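Local coordinates for protein angel homolog 2 (PDB 6RW0) that removes 2',3'-cyclic phosphates as a phosphatase of the CCR4 deadenylase family and probably binds the 3' untranslated regions of mRNA, at residues R18-I23 / A393-L398; S335-Y340 / I366-E371; G387-L392 / A423-E428. All blocks are in the same frame, centred on the assembly; numbering follows the deposited sequence.

Contact 1: residues R18-I23 / A393-L398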
ATOM      1  N   ARG A  18      11.694  16.523   5.497  1.00 19.45           N
ATOM      2  CA  ARG A  18      10.573  16.125   4.635  1.00 18.92           C
ATOM      3  C   ARG A  18       9.796  17.422   4.395  1.00 20.54           C
ATOM      4  O   ARG A  18       9.336  17.993   5.358  1.00 23.69           O
ATOM      5  CB  ARG A  18       9.759  15.029   5.313  1.00 20.17           C
ATOM      6  CG  ARG A  18      10.572  13.766   5.535  1.00 18.64           C
ATOM      7  CD  ARG A  18       9.690  12.569   5.807  1.00 17.98           C
ATOM      8  NE  ARG A  18       8.935  12.248   4.622  1.00 17.42           N
ATOM      9  CZ  ARG A  18       7.946  11.378   4.572  1.00 17.20           C
ATOM     10  NH1 ARG A  18       7.630  10.680   5.646  1.00 18.18           N
ATOM     11  NH2 ARG A  18       7.284  11.222   3.446  1.00 16.31           N
ATOM     12  N   ASN A  19       9.665  17.828   3.157  1.00 22.36           N
ATOM     13  CA  ASN A  19       9.025  19.100   2.770  1.00 24.27           C
ATOM     14  C   ASN A  19       7.723  18.862   2.033  1.00 21.76           C
ATOM     15  O   ASN A  19       7.615  17.872   1.391  1.00 22.56           O
ATOM     16  CB  ASN A  19       9.895  19.854   1.764  1.00 29.24           C
ATOM     17  CG  ASN A  19      11.358  19.870   2.131  1.00 32.42           C
ATOM     18  OD1 ASN A  19      12.169  19.160   1.563  1.00 38.44           O
ATOM     19  ND2 ASN A  19      11.685  20.677   3.105  1.00 32.73           N
ATOM     20  N   TRP A  20       6.783  19.784   2.129  1.00 24.45           N
ATOM     21  CA  TRP A  20       5.595  19.725   1.261  1.00 29.90           C
ATOM     22  C   TRP A  20       6.047  20.240  -0.096  1.00 32.39           C
ATOM     23  O   TRP A  20       6.523  21.361  -0.165  1.00 38.14           O
ATOM     24  CB  TRP A  20       4.465  20.588   1.801  1.00 32.38           C
ATOM     25  CG  TRP A  20       3.570  19.897   2.767  1.00 33.70           C
ATOM     26  CD1 TRP A  20       3.400  20.208   4.077  1.00 37.14           C
ATOM     27  CD2 TRP A  20       2.742  18.754   2.513  1.00 33.26           C
ATOM     28  NE1 TRP A  20       2.520  19.341   4.656  1.00 38.60           N
ATOM     29  CE2 TRP A  20       2.114  18.434   3.724  1.00 36.23           C
ATOM     30  CE3 TRP A  20       2.508  17.951   1.403  1.00 32.45           C
ATOM     31  CZ2 TRP A  20       1.228  17.370   3.832  1.00 36.50           C
ATOM     32  CZ3 TRP A  20       1.624  16.909   1.506  1.00 32.61           C
ATOM     33  CH2 TRP A  20       0.992  16.630   2.702  1.00 37.43           C
ATOM     34  N   GLU A  21       5.999  19.422  -1.117  1.00 28.96           N
ATOM     35  CA  GLU A  21       6.294  19.830  -2.480  1.00 28.80           C
ATOM     36  C   GLU A  21       4.960  20.039  -3.175  1.00 28.09           C
ATOM     37  O   GLU A  21       4.152  19.106  -3.257  1.00 26.76           O
ATOM     38  CB  GLU A  21       7.080  18.763  -3.234  1.00 35.55           C
ATOM     39  CG  GLU A  21       8.459  18.490  -2.710  1.00 44.11           C
ATOM     40  CD  GLU A  21       9.163  17.415  -3.518  1.00 48.89           C
ATOM     41  OE1 GLU A  21       8.492  16.712  -4.312  1.00 46.89           O
ATOM     42  OE2 GLU A  21      10.392  17.280  -3.355  1.00 50.71           O
ATOM     43  N   TYR A  22       4.720  21.253  -3.643  1.00 30.91           N
ATOM     44  CA  TYR A  22       3.519  21.567  -4.396  1.00 32.03           C
ATOM     45  C   TYR A  22       3.763  21.274  -5.865  1.00 34.58           C
ATOM     46  O   TYR A  22       4.822  21.596  -6.410  1.00 37.44           O
ATOM     47  CB  TYR A  22       3.140  23.027  -4.162  1.00 32.05           C
ATOM     48  CG  TYR A  22       2.548  23.192  -2.782  1.00 40.11           C
ATOM     49  CD1 TYR A  22       1.189  23.017  -2.569  1.00 43.57           C
ATOM     50  CD2 TYR A  22       3.353  23.467  -1.682  1.00 45.39           C
ATOM     51  CE1 TYR A  22       0.639  23.140  -1.309  1.00 48.03           C
ATOM     52  CE2 TYR A  22       2.811  23.590  -0.412  1.00 48.30           C
ATOM     53  CZ  TYR A  22       1.452  23.425  -0.233  1.00 51.48           C
ATOM     54  OH  TYR A  22       0.900  23.548   1.022  1.00 55.87           O
ATOM     55  N   ILE A  23       2.785  20.628  -6.486  1.00 33.49           N
ATOM     56  CA  ILE A  23       2.923  20.159  -7.848  1.00 42.13           C
ATOM     57  C   ILE A  23       2.301  21.160  -8.814  1.00 47.35           C
ATOM     58  O   ILE A  23       2.506  22.365  -8.691  1.00 50.55           O
ATOM     59  CB  ILE A  23       2.281  18.776  -8.022  1.00 43.45           C
ATOM     60  CG1 ILE A  23       2.763  17.808  -6.942  1.00 43.87           C
ATOM     61  CG2 ILE A  23       2.592  18.243  -9.406  1.00 46.34           C
ATOM     62  CD1 ILE A  23       4.245  17.492  -6.987  1.00 45.32           C
ATOM     63  N   ALA A 393      -0.070  18.325  -3.788  1.00 20.01           N
ATOM     64  CA  ALA A 393       1.167  18.357  -3.021  1.00 21.34           C
ATOM     65  C   ALA A 393       1.471  16.966  -2.490  1.00 19.68           C
ATOM     66  O   ALA A 393       0.586  16.115  -2.363  1.00 18.33           O
ATOM     67  CB  ALA A 393       1.058  19.332  -1.845  1.00 23.55           C
ATOM     68  N   ARG A 394       2.742  16.752  -2.160  1.00 19.69           N
ATOM     69  CA  ARG A 394       3.180  15.509  -1.544  1.00 19.16           C
ATOM     70  C   ARG A 394       4.267  15.828  -0.527  1.00 18.34           C
ATOM     71  O   ARG A 394       4.961  16.843  -0.633  1.00 21.15           O
ATOM     72  CB  ARG A 394       3.716  14.517  -2.578  1.00 21.27           C
ATOM     73  CG  ARG A 394       4.934  15.015  -3.316  1.00 22.68           C
ATOM     74  CD  ARG A 394       5.291  14.106  -4.482  1.00 25.37           C
ATOM     75  NE  ARG A 394       6.407  14.706  -5.199  1.00 29.93           N
ATOM     76  CZ  ARG A 394       6.654  14.560  -6.494  1.00 34.45           C
ATOM     77  NH1 ARG A 394       5.871  13.808  -7.254  1.00 33.38           N
ATOM     78  NH2 ARG A 394       7.701  15.175  -7.024  1.00 38.69           N
ATOM     79  N   LEU A 395       4.415  14.948   0.460  1.00 18.40           N
ATOM     80  CA  LEU A 395       5.428  15.118   1.503  1.00 17.86           C
ATOM     81  C   LEU A 395       6.688  14.387   1.059  1.00 16.27           C
ATOM     82  O   LEU A 395       6.704  13.156   0.984  1.00 17.30           O
ATOM     83  CB  LEU A 395       4.941  14.558   2.833  1.00 19.24           C
ATOM     84  CG  LEU A 395       5.891  14.792   4.016  1.00 20.30           C
ATOM     85  CD1 LEU A 395       5.912  16.272   4.326  1.00 23.88           C
ATOM     86  CD2 LEU A 395       5.492  13.979   5.222  1.00 22.14           C
ATOM     87  N   SER A 396       7.756  15.133   0.805  1.00 17.64           N
ATOM     88  CA  SER A 396       8.917  14.539   0.154  1.00 17.57           C
ATOM     89  C   SER A 396       9.527  13.418   0.994  1.00 17.86           C
ATOM     90  O   SER A 396       9.495  13.437   2.230  1.00 18.62           O
ATOM     91  CB  SER A 396       9.953  15.615  -0.159  1.00 20.24           C
ATOM     92  OG  SER A 396      10.462  16.210   1.016  1.00 21.20           O
ATOM     93  N   LEU A 397      10.111  12.431   0.316  1.00 17.60           N
ATOM     94  CA  LEU A 397      10.713  11.221   0.914  1.00 16.58           C
ATOM     95  C   LEU A 397      12.209  11.492   1.148  1.00 19.06           C
ATOM     96  O   LEU A 397      12.628  12.622   1.042  1.00 18.95           O
ATOM     97  CB  LEU A 397      10.391  10.055  -0.038  1.00 16.72           C
ATOM     98  CG  LEU A 397       9.011   9.442   0.157  1.00 16.50           C
ATOM     99  CD1 LEU A 397       8.721   8.474  -0.973  1.00 17.43           C
ATOM    100  CD2 LEU A 397       8.906   8.738   1.491  1.00 19.64           C
ATOM    101  N   LEU A 398      12.953  10.488   1.556  1.00 18.74           N
ATOM    102  CA  LEU A 398      14.378  10.596   1.886  1.00 16.50           C
ATOM    103  C   LEU A 398      15.159   9.526   1.144  1.00 16.51           C
ATOM    104  O   LEU A 398      14.579   8.659   0.556  1.00 17.89           O
ATOM    105  CB  LEU A 398      14.527  10.416   3.395  1.00 18.18           C
ATOM    106  CG  LEU A 398      13.772  11.412   4.261  1.00 18.71           C
ATOM    107  CD1 LEU A 398      13.886  11.016   5.710  1.00 20.12           C
ATOM    108  CD2 LEU A 398      14.291  12.819   4.051  1.00 19.33           C
TER
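Strand 20-22 runs antiparallel to strand 393-395, with axes 4.6 Å apart at an angle of 156°. Glu21 and Arg394 form the hydrogen-bonded pair, linked by the Glu21 N to Arg394 O bond and by its return from Arg394 N to Glu21 O. Trp20 with Leu395 and Tyr22 with Ala393 are the non-hydrogen-bonded pairs.

The same Glu21 and Arg394 form a salt bridge through their side chains: Arg394 NE and NH2, side-on, both donate to Glu21 OE1. Glu21 OE1 lies 3.0 Å from Arg394 NE, in the guanidinium plane, while the carboxylate is turned 55° from that plane. Ile23 CD1 sits over a face of this guanidinium, 3.8 Å from Arg394 CZ. The remaining nitrogen, NH1, bonds to Val339 O.

At the other end Arg18 reaches back over the loop that follows the strand. A bend at chi3 (67°) turns its guanidinium to the backbone. Arg18 NE gives a nearly straight 2.7 Å bond to Ser396 O. Arg18 NH2 meets Leu395 O from above the carbonyl plane, and Leu395 CD2 covers one guanidinium face. Ser396 N donates to Asn19 O and Ser396 OG accepts from Asn19 N at 2.8 Å, so backbone and hydroxyl together carry the pairing past strand 393-395.

On the face of Trp20 and Tyr22, Ala393 CB lies over the Tyr22 ring in a CH-pi contact, 4.1 Å from its centroid. Trp20 CE3 touches the same methyl at 3.8 Å. This is a short antiparallel edge strand, by which the N-terminal segment extends a mixed sheet of the endonuclease/exonuclease/phosphatase fold.

Contact 2: residues S335-Y340 / I366-E371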
ATOM      1  N   SER A 335      -6.577   4.117 -14.992  1.00 19.52           N
ATOM      2  CA  SER A 335      -5.545   5.067 -15.401  1.00 19.24           C
ATOM      3  C   SER A 335      -4.955   5.622 -14.109  1.00 19.03           C
ATOM      4  O   SER A 335      -5.480   6.584 -13.534  1.00 20.87           O
ATOM      5  CB  SER A 335      -6.133   6.152 -16.274  1.00 24.01           C
ATOM      6  OG  SER A 335      -5.137   7.084 -16.651  1.00 30.56           O
ATOM      7  N   LEU A 336      -3.873   5.000 -13.643  1.00 18.29           N
ATOM      8  CA  LEU A 336      -3.301   5.299 -12.340  1.00 16.93           C
ATOM      9  C   LEU A 336      -1.929   5.940 -12.463  1.00 18.92           C
ATOM     10  O   LEU A 336      -1.086   5.492 -13.247  1.00 23.47           O
ATOM     11  CB  LEU A 336      -3.136   4.022 -11.525  1.00 18.50           C
ATOM     12  CG  LEU A 336      -4.436   3.272 -11.281  1.00 18.63           C
ATOM     13  CD1 LEU A 336      -4.176   1.913 -10.637  1.00 19.83           C
ATOM     14  CD2 LEU A 336      -5.361   4.102 -10.406  1.00 21.25           C
ATOM     15  N   SER A 337      -1.714   6.976 -11.662  1.00 17.41           N
ATOM     16  CA  SER A 337      -0.423   7.615 -11.499  1.00 17.90           C
ATOM     17  C   SER A 337       0.071   7.352 -10.087  1.00 16.70           C
ATOM     18  O   SER A 337      -0.702   7.018  -9.190  1.00 17.35           O
ATOM     19  CB  SER A 337      -0.546   9.125 -11.706  1.00 20.07           C
ATOM     20  OG  SER A 337      -0.819   9.432 -13.062  1.00 23.34           O
ATOM     21  N   SER A 338       1.374   7.514  -9.898  1.00 17.53           N
ATOM     22  CA  SER A 338       1.996   7.401  -8.589  1.00 16.18           C
ATOM     23  C   SER A 338       2.228   8.799  -8.038  1.00 15.80           C
ATOM     24  O   SER A 338       2.701   9.687  -8.753  1.00 17.83           O
ATOM     25  CB  SER A 338       3.332   6.667  -8.692  1.00 17.52           C
ATOM     26  OG  SER A 338       4.055   6.729  -7.471  1.00 16.88           O
ATOM     27  N   VAL A 339       1.919   8.994  -6.757  1.00 16.54           N
ATOM     28  CA  VAL A 339       2.177  10.287  -6.127  1.00 17.40           C
ATOM     29  C   VAL A 339       3.654  10.649  -6.227  1.00 16.70           C
ATOM     30  O   VAL A 339       4.011  11.783  -6.565  1.00 18.11           O
ATOM     31  CB  VAL A 339       1.690  10.298  -4.667  1.00 16.52           C
ATOM     32  CG1 VAL A 339       2.289  11.492  -3.900  1.00 17.17           C
ATOM     33  CG2 VAL A 339       0.174  10.338  -4.638  1.00 17.69           C
ATOM     34  N   TYR A 340       4.528   9.701  -5.909  1.00 16.14           N
ATOM     35  CA  TYR A 340       5.962   9.924  -5.891  1.00 15.46           C
ATOM     36  C   TYR A 340       6.616   9.479  -7.189  1.00 16.51           C
ATOM     37  O   TYR A 340       6.141   8.567  -7.871  1.00 17.60           O
ATOM     38  CB  TYR A 340       6.561   9.188  -4.704  1.00 16.18           C
ATOM     39  CG  TYR A 340       6.110   9.763  -3.383  1.00 14.90           C
ATOM     40  CD1 TYR A 340       6.756  10.848  -2.834  1.00 15.54           C
ATOM     41  CD2 TYR A 340       5.024   9.244  -2.702  1.00 16.10           C
ATOM     42  CE1 TYR A 340       6.359  11.384  -1.620  1.00 16.04           C
ATOM     43  CE2 TYR A 340       4.607   9.785  -1.499  1.00 15.66           C
ATOM     44  CZ  TYR A 340       5.278  10.851  -0.959  1.00 15.25           C
ATOM     45  OH  TYR A 340       4.860  11.359   0.252  1.00 17.18           O
ATOM     46  N   ILE A 366       1.349   5.517  -3.039  1.00 14.16           N
ATOM     47  CA  ILE A 366      -0.011   6.024  -3.195  1.00 15.05           C
ATOM     48  C   ILE A 366      -0.236   6.168  -4.694  1.00 14.46           C
ATOM     49  O   ILE A 366       0.413   6.997  -5.348  1.00 15.89           O
ATOM     50  CB  ILE A 366      -0.244   7.358  -2.474  1.00 15.01           C
ATOM     51  CG1 ILE A 366      -0.011   7.242  -0.965  1.00 16.04           C
ATOM     52  CG2 ILE A 366      -1.688   7.806  -2.726  1.00 16.17           C
ATOM     53  CD1 ILE A 366      -0.025   8.567  -0.199  1.00 17.15           C
ATOM     54  N   PHE A 367      -1.130   5.355  -5.246  1.00 14.84           N
ATOM     55  CA  PHE A 367      -1.551   5.453  -6.634  1.00 14.87           C
ATOM     56  C   PHE A 367      -2.915   6.129  -6.675  1.00 15.25           C
ATOM     57  O   PHE A 367      -3.707   6.014  -5.735  1.00 16.18           O
ATOM     58  CB  PHE A 367      -1.662   4.066  -7.251  1.00 15.82           C
ATOM     59  CG  PHE A 367      -0.360   3.321  -7.349  1.00 15.14           C
ATOM     60  CD1 PHE A 367       0.569   3.658  -8.311  1.00 16.54           C
ATOM     61  CD2 PHE A 367      -0.095   2.237  -6.515  1.00 15.17           C
ATOM     62  CE1 PHE A 367       1.753   2.941  -8.430  1.00 16.58           C
ATOM     63  CE2 PHE A 367       1.080   1.510  -6.638  1.00 15.77           C
ATOM     64  CZ  PHE A 367       2.008   1.877  -7.580  1.00 16.04           C
ATOM     65  N   TYR A 368      -3.180   6.864  -7.753  1.00 15.12           N
ATOM     66  CA  TYR A 368      -4.446   7.580  -7.854  1.00 15.87           C
ATOM     67  C   TYR A 368      -4.891   7.691  -9.307  1.00 15.67           C
ATOM     68  O   TYR A 368      -4.072   7.705 -10.227  1.00 16.30           O
ATOM     69  CB  TYR A 368      -4.341   8.978  -7.224  1.00 17.36           C
ATOM     70  CG  TYR A 368      -3.385   9.924  -7.932  1.00 18.14           C
ATOM     71  CD1 TYR A 368      -3.857  10.907  -8.791  1.00 18.07           C
ATOM     72  CD2 TYR A 368      -2.007   9.837  -7.736  1.00 17.89           C
ATOM     73  CE1 TYR A 368      -2.989  11.777  -9.441  1.00 18.79           C
ATOM     74  CE2 TYR A 368      -1.136  10.699  -8.383  1.00 18.88           C
ATOM     75  CZ  TYR A 368      -1.630  11.665  -9.237  1.00 19.66           C
ATOM     76  OH  TYR A 368      -0.777  12.530  -9.891  1.00 23.87           O
ATOM     77  N   SER A 369      -6.211   7.780  -9.492  1.00 16.88           N
ATOM     78  CA  SER A 369      -6.794   7.986 -10.810  1.00 18.82           C
ATOM     79  C   SER A 369      -6.350   9.308 -11.384  1.00 20.85           C
ATOM     80  O   SER A 369      -6.563  10.353 -10.765  1.00 22.64           O
ATOM     81  CB  SER A 369      -8.308   8.101 -10.663  1.00 25.12           C
ATOM     82  OG  SER A 369      -8.860   6.868 -10.338  1.00 31.52           O
ATOM     83  N   ALA A 370      -5.812   9.285 -12.600  1.00 22.12           N
ATOM     84  CA  ALA A 370      -5.371  10.540 -13.189  1.00 32.17           C
ATOM     85  C   ALA A 370      -5.456  10.516 -14.706  1.00 42.66           C
ATOM     86  O   ALA A 370      -5.337   9.465 -15.342  1.00 36.37           O
ATOM     87  CB  ALA A 370      -3.930  10.882 -12.776  1.00 36.05           C
ATOM     88  N   GLU A 371      -5.647  11.710 -15.271  1.00 54.73           N
ATOM     89  CA  GLU A 371      -5.568  11.937 -16.706  1.00 61.67           C
ATOM     90  C   GLU A 371      -4.138  11.710 -17.181  1.00 59.13           C
ATOM     91  O   GLU A 371      -3.902  11.038 -18.180  1.00 57.80           O
ATOM     92  CB  GLU A 371      -5.961  13.378 -17.044  1.00 69.11           C
ATOM     93  CG  GLU A 371      -7.270  13.848 -16.441  1.00 74.90           C
ATOM     94  CD  GLU A 371      -8.482  13.367 -17.214  1.00 80.27           C
ATOM     95  OE1 GLU A 371      -8.326  12.467 -18.066  1.00 82.75           O
ATOM     96  OE2 GLU A 371      -9.589  13.893 -16.972  1.00 81.45           O
TER
HETATM   97  O   HOH W   1      -5.449   8.607 -18.951  1.00 53.72           O
HETATM   98  O   HOH W   2       3.747   6.669  -4.693  1.00 15.39           O
HETATM   99  O   HOH W   3       1.817  12.048 -10.066  1.00 32.59           O
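Tyr368 lays one face of its ring over Ser337 CB, a CH-pi contact with the carbon 4.0 Å from the ring centroid. Its CG stands between the backbone N and the carbonyl carbon (chi1 65°), which brings the ring across to the facing strand. Tyr368 CD2 also touches Val339 CG2 at 3.8 Å. Water 3 joins Tyr368 OH to Ser338 O.

Ser337 and Tyr368 are the hydrogen-bonded pair of this antiparallel ladder. Val339 N extends it with a 2.9 Å bond to Ile366 O. Val339 and Ile366 lie side by side and point the same way, their CG2 methyls in contact. At the far end Ser335 OG donates to Ala370 O at 2.7 Å, while Ala370 N bonds to Ser335 O. Water 1 then links Ser335 OG to Glu371 O. Ser338 OG donates to Tyr340 O and accepts from water 2, which in turn accepts from Ile366 N.

The Phe367 side packs on helix 244-251, where Ile249 touches both Leu336 and Phe367. Strand 231-236 pairs with strand 359-369 and meets Leu336, Ile366 and Phe367. Strand 421-428 of the other large sheet contacts Val339 and Ile366, and the Tyr368 ring meets Phe425.

Contact 3: residues G387-L392 / A423-E428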
ATOM      1  N   GLY A 387     -12.641   9.304 -13.739  1.00 58.14           N
ATOM      2  CA  GLY A 387     -12.721  10.051 -12.471  1.00 50.59           C
ATOM      3  C   GLY A 387     -11.345  10.496 -12.030  1.00 43.36           C
ATOM      4  O   GLY A 387     -10.856   9.989 -11.052  1.00 41.78           O
ATOM      5  N   GLY A 388     -10.739  11.438 -12.729  1.00 35.34           N
ATOM      6  CA  GLY A 388      -9.385  11.895 -12.400  1.00 32.66           C
ATOM      7  C   GLY A 388      -9.302  12.744 -11.138  1.00 29.72           C
ATOM      8  O   GLY A 388     -10.249  13.437 -10.804  1.00 29.86           O
ATOM      9  N   LEU A 389      -8.164  12.704 -10.463  1.00 24.32           N
ATOM     10  CA  LEU A 389      -7.865  13.552  -9.297  1.00 24.08           C
ATOM     11  C   LEU A 389      -6.641  14.386  -9.657  1.00 25.20           C
ATOM     12  O   LEU A 389      -5.841  13.928 -10.435  1.00 26.95           O
ATOM     13  CB  LEU A 389      -7.541  12.674  -8.093  1.00 21.27           C
ATOM     14  CG  LEU A 389      -8.722  11.960  -7.461  1.00 20.72           C
ATOM     15  CD1 LEU A 389      -8.221  10.934  -6.461  1.00 23.46           C
ATOM     16  CD2 LEU A 389      -9.659  12.952  -6.806  1.00 22.60           C
ATOM     17  N   LYS A 390      -6.535  15.584  -9.113  1.00 22.05           N
ATOM     18  CA  LYS A 390      -5.338  16.418  -9.307  1.00 23.96           C
ATOM     19  C   LYS A 390      -4.475  16.285  -8.057  1.00 22.42           C
ATOM     20  O   LYS A 390      -4.997  16.399  -6.968  1.00 24.28           O
ATOM     21  CB  LYS A 390      -5.713  17.881  -9.533  1.00 30.86           C
ATOM     22  CG  LYS A 390      -6.647  18.112 -10.702  1.00 46.45           C
ATOM     23  CD  LYS A 390      -5.944  18.213 -12.024  1.00 57.37           C
ATOM     24  CE  LYS A 390      -6.820  18.831 -13.099  1.00 63.02           C
ATOM     25  NZ  LYS A 390      -7.501  20.062 -12.627  1.00 65.01           N
ATOM     26  N   LEU A 391      -3.206  15.989  -8.243  1.00 21.32           N
ATOM     27  CA  LEU A 391      -2.269  15.965  -7.129  1.00 18.85           C
ATOM     28  C   LEU A 391      -1.828  17.394  -6.849  1.00 20.56           C
ATOM     29  O   LEU A 391      -1.214  18.039  -7.705  1.00 23.68           O
ATOM     30  CB  LEU A 391      -1.056  15.101  -7.458  1.00 20.86           C
ATOM     31  CG  LEU A 391      -0.008  15.068  -6.348  1.00 19.68           C
ATOM     32  CD1 LEU A 391      -0.557  14.439  -5.092  1.00 19.07           C
ATOM     33  CD2 LEU A 391       1.220  14.308  -6.818  1.00 23.43           C
ATOM     34  N   LEU A 392      -2.149  17.890  -5.658  1.00 19.20           N
ATOM     35  CA  LEU A 392      -1.761  19.247  -5.292  1.00 20.42           C
ATOM     36  C   LEU A 392      -0.388  19.301  -4.635  1.00 20.10           C
ATOM     37  O   LEU A 392       0.380  20.240  -4.881  1.00 23.59           O
ATOM     38  CB  LEU A 392      -2.790  19.826  -4.320  1.00 20.74           C
ATOM     39  CG  LEU A 392      -4.229  19.969  -4.806  1.00 23.83           C
ATOM     40  CD1 LEU A 392      -5.113  20.478  -3.662  1.00 27.71           C
ATOM     41  CD2 LEU A 392      -4.278  20.911  -5.997  1.00 27.97           C
ATOM     42  N   ALA A 423      -0.164  12.708   0.655  1.00 16.03           N
ATOM     43  CA  ALA A 423      -0.518  13.456  -0.536  1.00 15.88           C
ATOM     44  C   ALA A 423      -1.751  14.296  -0.261  1.00 16.87           C
ATOM     45  O   ALA A 423      -2.625  13.902   0.518  1.00 17.44           O
ATOM     46  CB  ALA A 423      -0.844  12.508  -1.690  1.00 18.44           C
ATOM     47  N   LYS A 424      -1.843  15.429  -0.952  1.00 17.13           N
ATOM     48  CA  LYS A 424      -3.067  16.219  -0.980  1.00 19.69           C
ATOM     49  C   LYS A 424      -3.622  16.215  -2.397  1.00 17.47           C
ATOM     50  O   LYS A 424      -2.898  16.533  -3.349  1.00 19.73           O
ATOM     51  CB  LYS A 424      -2.857  17.657  -0.521  1.00 26.58           C
ATOM     52  CG  LYS A 424      -4.188  18.402  -0.423  1.00 35.18           C
ATOM     53  CD  LYS A 424      -4.123  19.630   0.473  1.00 41.82           C
ATOM     54  CE  LYS A 424      -4.903  20.780  -0.142  1.00 47.92           C
ATOM     55  NZ  LYS A 424      -5.239  21.837   0.843  1.00 52.52           N
ATOM     56  N   PHE A 425      -4.894  15.876  -2.507  1.00 19.92           N
ATOM     57  CA  PHE A 425      -5.586  15.749  -3.802  1.00 20.47           C
ATOM     58  C   PHE A 425      -6.716  16.769  -3.931  1.00 21.93           C
ATOM     59  O   PHE A 425      -7.225  17.228  -2.941  1.00 22.05           O
ATOM     60  CB  PHE A 425      -6.213  14.362  -3.949  1.00 19.19           C
ATOM     61  CG  PHE A 425      -5.227  13.231  -4.037  1.00 17.27           C
ATOM     62  CD1 PHE A 425      -4.442  13.044  -5.154  1.00 18.70           C
ATOM     63  CD2 PHE A 425      -5.102  12.340  -2.994  1.00 16.92           C
ATOM     64  CE1 PHE A 425      -3.536  12.004  -5.216  1.00 17.85           C
ATOM     65  CE2 PHE A 425      -4.192  11.308  -3.060  1.00 16.97           C
ATOM     66  CZ  PHE A 425      -3.419  11.137  -4.169  1.00 16.49           C
ATOM     67  N   ARG A 426      -7.068  17.072  -5.169  1.00 20.92           N
ATOM     68  CA  ARG A 426      -8.212  17.937  -5.488  1.00 21.27           C
ATOM     69  C   ARG A 426      -9.162  17.167  -6.407  1.00 23.39           C
ATOM     70  O   ARG A 426      -8.712  16.659  -7.403  1.00 24.17           O
ATOM     71  CB  ARG A 426      -7.771  19.207  -6.217  1.00 23.13           C
ATOM     72  CG  ARG A 426      -8.943  20.016  -6.747  1.00 25.62           C
ATOM     73  CD  ARG A 426      -8.606  21.484  -6.912  1.00 27.85           C
ATOM     74  NE  ARG A 426      -8.274  22.093  -5.651  1.00 28.10           N
ATOM     75  CZ  ARG A 426      -7.518  23.170  -5.527  1.00 32.31           C
ATOM     76  NH1 ARG A 426      -7.081  23.788  -6.600  1.00 33.76           N
ATOM     77  NH2 ARG A 426      -7.209  23.632  -4.338  1.00 33.82           N
ATOM     78  N   LEU A 427     -10.437  17.095  -6.067  1.00 22.18           N
ATOM     79  CA  LEU A 427     -11.451  16.573  -6.989  1.00 24.48           C
ATOM     80  C   LEU A 427     -12.165  17.811  -7.539  1.00 27.54           C
ATOM     81  O   LEU A 427     -12.771  18.506  -6.761  1.00 26.66           O
ATOM     82  CB  LEU A 427     -12.414  15.673  -6.226  1.00 24.66           C
ATOM     83  CG  LEU A 427     -13.629  15.226  -7.023  1.00 26.95           C
ATOM     84  CD1 LEU A 427     -13.211  14.455  -8.252  1.00 30.52           C
ATOM     85  CD2 LEU A 427     -14.559  14.414  -6.153  1.00 32.85           C
ATOM     86  N   GLU A 428     -12.012  18.084  -8.818  1.00 30.44           N
ATOM     87  CA  GLU A 428     -12.702  19.199  -9.453  1.00 33.66           C
ATOM     88  C   GLU A 428     -14.168  18.840  -9.663  1.00 35.69           C
ATOM     89  O   GLU A 428     -14.490  17.734 -10.105  1.00 37.18           O
ATOM     90  CB  GLU A 428     -12.075  19.505 -10.812  1.00 39.35           C
ATOM     91  CG  GLU A 428     -10.607  19.849 -10.761  1.00 44.77           C
ATOM     92  CD  GLU A 428     -10.352  21.287 -10.371  1.00 50.46           C
ATOM     93  OE1 GLU A 428     -11.314  21.994  -9.994  1.00 52.94           O
ATOM     94  OE2 GLU A 428      -9.181  21.710 -10.452  1.00 50.90           O
TER
HETATM   95  O   HOH W   4     -10.411  16.202 -10.519  1.00 37.72           O
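Lys390 and Arg426 join their backbones in both directions: Lys390 N bonds to Arg426 O at 3.0 Å, almost straight, and Arg426 N returns to Lys390 O. Leu392 N adds a bond of 2.8 Å to Lys424 O. Water 4 bridges Gly388 O and Glu428 N where the chains part.

Apolar contacts lie on both faces. On one, Leu391 CD1 approaches Phe425 CE1 at 3.8 Å and also touches Ala423 CB. Leu389 CD2 meets Leu427 CB. This face, with Phe425, turns to Tyr368 and Ile366 of strand 359-369 in the opposing sheet, and to Val339 in the loop after strand 336-338, as in the two-sheet sandwich of the DNase I-like fold. Strand 421-428 has strand 49-58 as its other neighbour.

On the other face Leu392 crosses Arg426 at about a right angle. Its CD2 lies over the centre of the guanidinium, 4.0 Å from Arg426 CZ. Leu392 CD1 reaches Lys424 CE at 3.5 Å, so the leucine wedges between two basic chains. With an alanine here, the guanidinium of Arg426 would probably lose the leucine methyl over its face, and the aliphatic part of Lys424 would be likely to move more freely.

Two contacts are charged. Arg426 NE forms its salt bridge with Asp51 of strand 49-58. Lys390 NZ forms a salt bridge with Glu428 OE2 at 3.2 Å, though the hydrogen bond within it is weak. Bends at chi2 in Lys390 (-84°) and in Glu428 bring these two ends together.

How the contacts relate
Contacts 1 and 3 share strand 390-395 and belong to one sheet, in which strand 390-395 lies between strands 20-22 and 421-428. Their centres are 15 Å apart. Ile23 N to Leu392 O and Ala393 O to Lys424 N, both 2.9 Å, probably carry the hydrogen bonding from one to the other. Contact 2 belongs to the other large sheet, with its centre about 9 Å from that of contact 3. The two sheets meet where Tyr368 CG lies 3.4 Å from Phe425 CE1. Ser369 O to Leu389 N is a probable backbone link. Contact 1 reaches contact 2 through a probable bond from Tyr340 OH to Leu395 O, 2.7 Å.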